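Local coordinates for septation protein imp2 (Schizosaccharomyces pombe, PDB 5C1F) that uses this F-BAR domain to bind phospholipid membranes, links them to the cytoskeleton, is required for normal septation and takes part in disassembling the medial ring, at residues A[202-205]-A[206-210]; A[113-116]-A[117-121]. One frame throughout, in Å; residues are numbered along the deposited sequence.

Contact 1: residues A[202-205]-A[206-210]; sequences NEWR and STCDK
Trp-204 lies with one face of its indole under the sulfur of Cys-208, one helical turn further on, the Cys-208 SG standing 3.5 Å from the centroid of the five-membered ring and 23° off its normal. The ring is carried there by a first torsion that sets CG opposite the backbone N (chi1 180°), while Cys-208 SG rides toward the rim, 3.2 Å from Trp-204 NE1, a nitrogen whose own hydrogen bond goes to Phe-12 O. The six-membered ring meets Thr-207 obliquely, Trp-204 CZ3 lying 3.8 Å from Thr-207 CG2. With a leucine in place of Trp-204, the Cys-208 sulfur would probably lose its aromatic partner and Phe-12 O its donor. Thr-207 also grips the backbone: its OG1 and its N, each 2.8 Å from Glu-203 O, approach that oxygen from opposite faces of the carbonyl plane. Asp-209 OD2 sits over a face of the Arg-205 guanidinium, 3.9 Å from Arg-205 NH1, a long salt bridge of charges alone with no N-H aimed at the oxygen. From the second subunit, Gln-300 O accepts Arg-205 NH1 and Arg-301 bridges to Asp-209 OD1. These are i to i+3 and i to i+4 contacts along a long helix of the dimeric F-BAR domain.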
loop_
_atom_site.group_PDB
_atom_site.type_symbol
_atom_site.label_atom_id
_atom_site.label_comp_id
_atom_site.label_asym_id
_atom_site.label_seq_id
_atom_site.Cartn_x
_atom_site.Cartn_y
_atom_site.Cartn_z
ATOM N N ASN A 202 -35.181 40.713 12.140
ATOM C CA ASN A 202 -35.114 39.674 13.162
ATOM C C ASN A 202 -34.857 38.290 12.582
ATOM O O ASN A 202 -34.106 37.498 13.150
ATOM C CB ASN A 202 -36.404 39.650 13.983
ATOM C CG ASN A 202 -36.346 40.576 15.181
ATOM O OD1 ASN A 202 -35.299 40.730 15.809
ATOM N ND2 ASN A 202 -37.475 41.198 15.504
ATOM N N GLU A 203 -35.484 38.003 11.446
ATOM C CA GLU A 203 -35.404 36.679 10.845
ATOM C C GLU A 203 -34.041 36.440 10.204
ATOM O O GLU A 203 -33.482 35.349 10.308
ATOM C CB GLU A 203 -36.514 36.497 9.810
ATOM C CG GLU A 203 -37.158 35.126 9.843
ATOM C CD GLU A 203 -37.768 34.806 11.194
ATOM O OE1 GLU A 203 -38.529 35.646 11.720
ATOM O OE2 GLU A 203 -37.477 33.717 11.735
ATOM N N TRP A 204 -33.508 37.464 9.545
ATOM C CA TRP A 204 -32.201 37.349 8.915
ATOM C C TRP A 204 -31.112 37.251 9.971
ATOM O O TRP A 204 -30.101 36.579 9.766
ATOM C CB TRP A 204 -31.931 38.531 7.982
ATOM C CG TRP A 204 -30.593 38.457 7.311
ATOM C CD1 TRP A 204 -29.578 39.364 7.402
ATOM C CD2 TRP A 204 -30.116 37.410 6.455
ATOM N NE1 TRP A 204 -28.505 38.953 6.650
ATOM C CE2 TRP A 204 -28.812 37.756 6.056
ATOM C CE3 TRP A 204 -30.670 36.216 5.981
ATOM C CZ2 TRP A 204 -28.048 36.951 5.213
ATOM C CZ3 TRP A 204 -29.913 35.419 5.141
ATOM C CH2 TRP A 204 -28.617 35.789 4.768
ATOM N N ARG A 205 -31.318 37.921 11.100
ATOM C CA ARG A 205 -30.416 37.781 12.238
ATOM C C ARG A 205 -30.379 36.332 12.704
ATOM O O ARG A 205 -29.310 35.760 12.902
ATOM C CB ARG A 205 -30.842 38.688 13.394
ATOM C CG ARG A 205 -30.474 38.129 14.762
ATOM C CD ARG A 205 -30.890 39.056 15.889
ATOM N NE ARG A 205 -30.838 38.394 17.189
ATOM C CZ ARG A 205 -29.716 38.092 17.837
ATOM N NH1 ARG A 205 -28.536 38.382 17.305
ATOM N NH2 ARG A 205 -29.774 37.491 19.016
ATOM N N SER A 206 -31.561 35.746 12.873
ATOM C CA SER A 206 -31.687 34.361 13.303
ATOM C C SER A 206 -31.043 33.424 12.287
ATOM O O SER A 206 -30.358 32.468 12.654
ATOM C CB SER A 206 -33.161 33.999 13.503
ATOM O OG SER A 206 -33.315 32.627 13.812
ATOM N N THR A 207 -31.260 33.716 11.010
ATOM C CA THR A 207 -30.694 32.922 9.926
ATOM C C THR A 207 -29.172 33.039 9.894
ATOM O O THR A 207 -28.472 32.054 9.667
ATOM C CB THR A 207 -31.268 33.348 8.557
ATOM O OG1 THR A 207 -32.696 33.242 8.584
ATOM C CG2 THR A 207 -30.722 32.466 7.447
ATOM N N CYS A 208 -28.665 34.247 10.123
ATOM C CA CYS A 208 -27.223 34.477 10.133
ATOM C C CYS A 208 -26.537 33.679 11.237
ATOM O O CYS A 208 -25.437 33.158 11.042
ATOM C CB CYS A 208 -26.915 35.966 10.295
ATOM S SG CYS A 208 -27.129 36.935 8.786
ATOM N N ASP A 209 -27.187 33.588 12.393
ATOM C CA ASP A 209 -26.666 32.787 13.494
ATOM C C ASP A 209 -26.547 31.324 13.080
ATOM O O ASP A 209 -25.520 30.688 13.307
ATOM C CB ASP A 209 -27.553 32.917 14.738
ATOM C CG ASP A 209 -27.289 34.195 15.516
ATOM O OD1 ASP A 209 -26.151 34.710 15.455
ATOM O OD2 ASP A 209 -28.218 34.682 16.195
ATOM N N LYS A 210 -27.601 30.803 12.461
ATOM C CA LYS A 210 -27.619 29.420 11.995
ATOM C C LYS A 210 -26.606 29.189 10.880
ATOM O O LYS A 210 -25.982 28.129 10.810
ATOM C CB LYS A 210 -29.018 29.032 11.514
ATOM C CG LYS A 210 -30.059 28.994 12.618
ATOM C CD LYS A 210 -31.413 28.558 12.088
ATOM C CE LYS A 210 -32.458 28.564 13.190
ATOM N NZ LYS A 210 -33.826 28.319 12.657
#

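Contact 2: residues A[113-116]-A[117-121]; sequences DKKK and MIVSG
Met-117 folds its thioether back along the helix over the preceding turn, where the terminal Met-117 CE comes to 3.3 Å from Asp-113 O and its nearest side-chain neighbour is Asp-113 CB at 4.3 Å. The chain leaves the backbone with CG opposite the carbonyl carbon, runs straight through chi2 and then bends at chi3 (-72°), the turn that brings the methyl back against the peptide. Asp-113 O also accepts Met-117 N at 3.0 Å, so the methyl packs beside a main-chain bond already made. Lys-116, next in buried surface, contributes mainly through its root: CB and, farther off, CG lie next to Met-117 N, the following residue's nitrogen, and the extended chain bends only at chi4. Lys-116 O receives Ser-120 N at 3.3 Å, from well above the carbonyl plane. This is the i to i+4 pattern of a continuous alpha-helix, here the exposed flank of helix 69-155, one of the long helices that build the elongated F-BAR domain. Lys-115 and Val-119 make the aliphatic counterpart on another side of the helix: their side chains run alongside each other in the same direction, with Lys-115 CG 3.7 Å from Val-119 CG2. Val-119 N meets Lys-115 O at 2.7 Å and 163°, close to straight. Round the helix from there, Ile-118 packs its own side chain onto Leu-211 and Ile-214 of helix 162-252.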
loop_
_atom_site.group_PDB
_atom_site.type_symbol
_atom_site.label_atom_id
_atom_site.label_comp_id
_atom_site.label_asym_id
_atom_site.label_seq_id
_atom_site.Cartn_x
_atom_site.Cartn_y
_atom_site.Cartn_z
ATOM N N ASP A 113 -30.288 18.916 3.826
ATOM C CA ASP A 113 -31.431 19.102 4.718
ATOM C C ASP A 113 -31.355 20.443 5.438
ATOM O O ASP A 113 -32.365 21.130 5.592
ATOM C CB ASP A 113 -31.519 17.970 5.745
ATOM C CG ASP A 113 -31.934 16.652 5.125
ATOM O OD1 ASP A 113 -32.545 16.676 4.036
ATOM O OD2 ASP A 113 -31.656 15.593 5.729
ATOM N N LYS A 114 -30.158 20.805 5.890
ATOM C CA LYS A 114 -29.956 22.080 6.566
ATOM C C LYS A 114 -30.330 23.240 5.649
ATOM O O LYS A 114 -31.026 24.170 6.062
ATOM C CB LYS A 114 -28.507 22.221 7.041
ATOM C CG LYS A 114 -28.137 21.300 8.194
ATOM C CD LYS A 114 -26.715 21.563 8.673
ATOM C CE LYS A 114 -26.306 20.592 9.765
ATOM N NZ LYS A 114 -27.188 20.695 10.960
ATOM N N LYS A 115 -29.878 23.172 4.400
ATOM C CA LYS A 115 -30.188 24.206 3.421
ATOM C C LYS A 115 -31.692 24.294 3.168
ATOM O O LYS A 115 -32.252 25.384 3.094
ATOM C CB LYS A 115 -29.452 23.944 2.104
ATOM C CG LYS A 115 -29.645 25.047 1.071
ATOM C CD LYS A 115 -29.000 24.709 -0.264
ATOM C CE LYS A 115 -29.326 25.777 -1.304
ATOM N NZ LYS A 115 -28.741 25.475 -2.641
ATOM N N LYS A 116 -32.341 23.140 3.046
ATOM C CA LYS A 116 -33.779 23.091 2.801
ATOM C C LYS A 116 -34.555 23.758 3.932
ATOM O O LYS A 116 -35.498 24.512 3.693
ATOM C CB LYS A 116 -34.242 21.644 2.629
ATOM C CG LYS A 116 -35.731 21.489 2.361
ATOM C CD LYS A 116 -36.140 20.020 2.377
ATOM C CE LYS A 116 -37.611 19.845 2.032
ATOM N NZ LYS A 116 -37.928 20.392 0.683
ATOM N N MET A 117 -34.147 23.476 5.164
ATOM C CA MET A 117 -34.808 24.045 6.332
ATOM C C MET A 117 -34.553 25.542 6.438
ATOM O O MET A 117 -35.446 26.308 6.792
ATOM C CB MET A 117 -34.347 23.334 7.609
ATOM C CG MET A 117 -34.944 21.944 7.782
ATOM S SD MET A 117 -34.396 21.086 9.273
ATOM C CE MET A 117 -32.697 20.706 8.844
ATOM N N ILE A 118 -33.333 25.959 6.118
ATOM C CA ILE A 118 -32.955 27.362 6.249
ATOM C C ILE A 118 -33.500 28.223 5.107
ATOM O O ILE A 118 -34.094 29.274 5.349
ATOM C CB ILE A 118 -31.426 27.515 6.325
ATOM C CG1 ILE A 118 -30.929 27.028 7.687
ATOM C CG2 ILE A 118 -31.016 28.962 6.092
ATOM C CD1 ILE A 118 -29.450 27.208 7.905
ATOM N N VAL A 119 -33.305 27.770 3.872
ATOM C CA VAL A 119 -33.772 28.498 2.695
ATOM C C VAL A 119 -35.282 28.733 2.725
ATOM O O VAL A 119 -35.750 29.833 2.433
ATOM C CB VAL A 119 -33.396 27.754 1.392
ATOM C CG1 VAL A 119 -34.235 28.242 0.221
ATOM C CG2 VAL A 119 -31.910 27.915 1.103
ATOM N N SER A 120 -36.037 27.700 3.091
ATOM C CA SER A 120 -37.492 27.798 3.147
ATOM C C SER A 120 -37.945 28.891 4.108
ATOM O O SER A 120 -38.704 29.785 3.734
ATOM C CB SER A 120 -38.105 26.458 3.561
ATOM O OG SER A 120 -37.764 26.133 4.899
ATOM N N GLY A 121 -37.456 28.822 5.342
ATOM C CA GLY A 121 -37.880 29.734 6.389
ATOM C C GLY A 121 -37.342 31.150 6.293
ATOM O O GLY A 121 -37.543 31.948 7.207
#

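Overall arrangement
Contact 2 comes first along the chain, on helix 69-155, and contact 1 follows on helix 162-252, the next long helix; both belong to the F-BAR domain. Their centres lie about 12 Å apart, and the two helices touch directly: Thr-207 CG2 packs against Ile-118 CG2 at 3.8 Å, with Lys-210 CB and Ile-118 CD1 beside them. Turns of two successive long helices thus pack side by side within the elongated helical domain. Contact 2 presents a largely exposed flank, untouched by the second chain of the assembly, whereas contact 1 is partly buried and also reaches the second subunit, so one site joins packing within the chain to dimer assembly.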